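Local coordinates for dehydroquinate synthase (Thermus thermophilus, PDB 1UJN), which probably catalyses the conversion of 3-deoxy-D-arabino-heptulosonate 7-phosphate to 3-dehydroquinate, the second step of chorismate biosynthesis, using NAD(+) and a divalent metal ion, at residues L325-G328 and L329-A333. Numbering follows the deposited sequence.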
ATOM      1  N   LEU A 325      -7.222 -19.633 -27.964  1.00 43.35           N
ATOM      2  CA  LEU A 325      -7.838 -19.906 -29.255  1.00 44.36           C
ATOM      3  C   LEU A 325      -6.811 -20.072 -30.367  1.00 44.67           C
ATOM      4  O   LEU A 325      -5.759 -19.433 -30.353  1.00 44.46           O
ATOM      5  CB  LEU A 325      -8.801 -18.767 -29.616  1.00 45.15           C
ATOM      6  CG  LEU A 325      -9.964 -18.522 -28.647  1.00 45.25           C
ATOM      7  CD1 LEU A 325     -10.622 -17.186 -28.956  1.00 44.92           C
ATOM      8  CD2 LEU A 325     -10.967 -19.660 -28.750  1.00 44.46           C
ATOM      9  N   PRO A 326      -7.098 -20.948 -31.343  1.00 45.20           N
ATOM     10  CA  PRO A 326      -6.159 -21.152 -32.450  1.00 44.77           C
ATOM     11  C   PRO A 326      -5.976 -19.815 -33.165  1.00 45.04           C
ATOM     12  O   PRO A 326      -6.956 -19.111 -33.422  1.00 45.16           O
ATOM     13  CB  PRO A 326      -6.876 -22.177 -33.328  1.00 45.55           C
ATOM     14  CG  PRO A 326      -7.701 -22.953 -32.347  1.00 45.27           C
ATOM     15  CD  PRO A 326      -8.250 -21.861 -31.457  1.00 45.48           C
ATOM     16  N   GLU A 327      -4.735 -19.455 -33.476  1.00 44.57           N
ATOM     17  CA  GLU A 327      -4.471 -18.193 -34.156  1.00 44.49           C
ATOM     18  C   GLU A 327      -5.348 -18.050 -35.395  1.00 42.64           C
ATOM     19  O   GLU A 327      -5.769 -16.946 -35.746  1.00 41.74           O
ATOM     20  CB  GLU A 327      -2.997 -18.096 -34.555  1.00 46.93           C
ATOM     21  CG  GLU A 327      -2.653 -16.833 -35.339  1.00 50.83           C
ATOM     22  CD  GLU A 327      -1.179 -16.743 -35.692  1.00 52.68           C
ATOM     23  OE1 GLU A 327      -0.792 -15.785 -36.400  1.00 55.40           O
ATOM     24  OE2 GLU A 327      -0.407 -17.626 -35.262  1.00 54.15           O
ATOM     25  N   GLY A 328      -5.621 -19.174 -36.053  1.00 40.80           N
ATOM     26  CA  GLY A 328      -6.449 -19.150 -37.244  1.00 38.95           C
ATOM     27  C   GLY A 328      -7.844 -18.618 -36.975  1.00 37.04           C
ATOM     28  O   GLY A 328      -8.445 -17.973 -37.835  1.00 37.19           O
ATOM     29  N   LEU A 329      -8.359 -18.895 -35.781  1.00 36.37           N
ATOM     30  CA  LEU A 329      -9.687 -18.440 -35.384  1.00 37.09           C
ATOM     31  C   LEU A 329      -9.645 -16.941 -35.091  1.00 35.61           C
ATOM     32  O   LEU A 329     -10.537 -16.192 -35.493  1.00 34.98           O
ATOM     33  CB  LEU A 329     -10.150 -19.209 -34.144  1.00 39.73           C
ATOM     34  CG  LEU A 329     -11.610 -19.090 -33.696  1.00 43.51           C
ATOM     35  CD1 LEU A 329     -11.923 -20.209 -32.717  1.00 45.46           C
ATOM     36  CD2 LEU A 329     -11.864 -17.733 -33.058  1.00 45.46           C
ATOM     37  N   LEU A 330      -8.601 -16.510 -34.390  1.00 34.27           N
ATOM     38  CA  LEU A 330      -8.438 -15.102 -34.054  1.00 34.14           C
ATOM     39  C   LEU A 330      -8.252 -14.286 -35.331  1.00 35.02           C
ATOM     40  O   LEU A 330      -8.806 -13.197 -35.477  1.00 32.01           O
ATOM     41  CB  LEU A 330      -7.219 -14.916 -33.149  1.00 32.89           C
ATOM     42  CG  LEU A 330      -7.202 -15.714 -31.841  1.00 34.06           C
ATOM     43  CD1 LEU A 330      -5.838 -15.564 -31.186  1.00 34.63           C
ATOM     44  CD2 LEU A 330      -8.310 -15.231 -30.911  1.00 32.44           C
ATOM     45  N   ARG A 331      -7.467 -14.828 -36.254  1.00 35.38           N
ATOM     46  CA  ARG A 331      -7.201 -14.165 -37.513  1.00 36.98           C
ATOM     47  C   ARG A 331      -8.496 -13.990 -38.289  1.00 36.91           C
ATOM     48  O   ARG A 331      -8.785 -12.935 -38.837  1.00 37.11           O
ATOM     49  CB  ARG A 331      -6.226 -15.030 -38.312  1.00 39.38           C
ATOM     50  CG  ARG A 331      -5.563 -14.257 -39.451  1.00 44.31           C
ATOM     51  CD  ARG A 331      -4.535 -15.109 -40.204  1.00 47.35           C
ATOM     52  NE  ARG A 331      -3.253 -15.116 -39.494  1.00 51.14           N
ATOM     53  CZ  ARG A 331      -2.371 -14.147 -39.803  1.00 51.89           C
ATOM     54  NH1 ARG A 331      -2.676 -13.237 -40.712  1.00 53.47           N
ATOM     55  NH2 ARG A 331      -1.192 -14.103 -39.177  1.00 53.31           N
ATOM     56  N   GLU A 332      -9.287 -15.057 -38.325  1.00 37.03           N
ATOM     57  CA  GLU A 332     -10.574 -15.065 -39.013  1.00 37.18           C
ATOM     58  C   GLU A 332     -11.520 -14.034 -38.396  1.00 34.22           C
ATOM     59  O   GLU A 332     -12.166 -13.267 -39.104  1.00 32.68           O
ATOM     60  CB  GLU A 332     -11.200 -16.459 -38.903  1.00 41.27           C
ATOM     61  CG  GLU A 332     -12.575 -16.603 -39.531  1.00 47.72           C
ATOM     62  CD  GLU A 332     -12.518 -16.948 -41.010  1.00 51.83           C
ATOM     63  OE1 GLU A 332     -11.869 -17.961 -41.359  1.00 53.11           O
ATOM     64  OE2 GLU A 332     -13.127 -16.215 -41.818  1.00 52.34           O
ATOM     65  N   ALA A 333     -11.598 -14.035 -37.071  1.00 32.34           N
ATOM     66  CA  ALA A 333     -12.474 -13.110 -36.356  1.00 30.55           C
ATOM     67  C   ALA A 333     -12.045 -11.661 -36.552  1.00 29.77           C
ATOM     68  O   ALA A 333     -12.886 -10.775 -36.683  1.00 30.72           O
ATOM     69  CB  ALA A 333     -12.489 -13.450 -34.873  1.00 29.32           C
TER
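P326 is the N-cap of helix 327-342, the last of the chain, which follows the hairpin of strands 311-314 and 319-323. Its carbonyl oxygen accepts two backbone bonds at the first turn: a fairly straight one from L330 N (3.2 Å) and a more bent one from L329 N (2.8 Å). R331 N to E327 O (2.8 Å) and E332 N to G328 O carry the helical pattern onward. On the buried side, L325 and L330 cross at about a right angle, with L325 CD1 3.6 Å from L330 CD2, while L325 CD2 meets L329 CD1 more loosely; L325 and L329 also pack on L261 of helix 247-264. L330 sends CG anti to its own carbonyl carbon (chi1 -57°), which brings CD2 against L325; W311 and F291 also touch L330. Cutting L330 back to an alanine would remove CG and both methyls and is likely to open a gap beside L325 and thin the packing on W311 and F291. Next to helix 291-294, E327 and R331 run side by side, and OE1 of E327 receives R331 NH2 on its anti side at 3.3 Å, a long salt bridge; R331 NH1 pairs with E292. The two carboxylates thus share the positive charge of R331, and their separate grips on NH1 and NH2 probably limit the guanidinium's rotation.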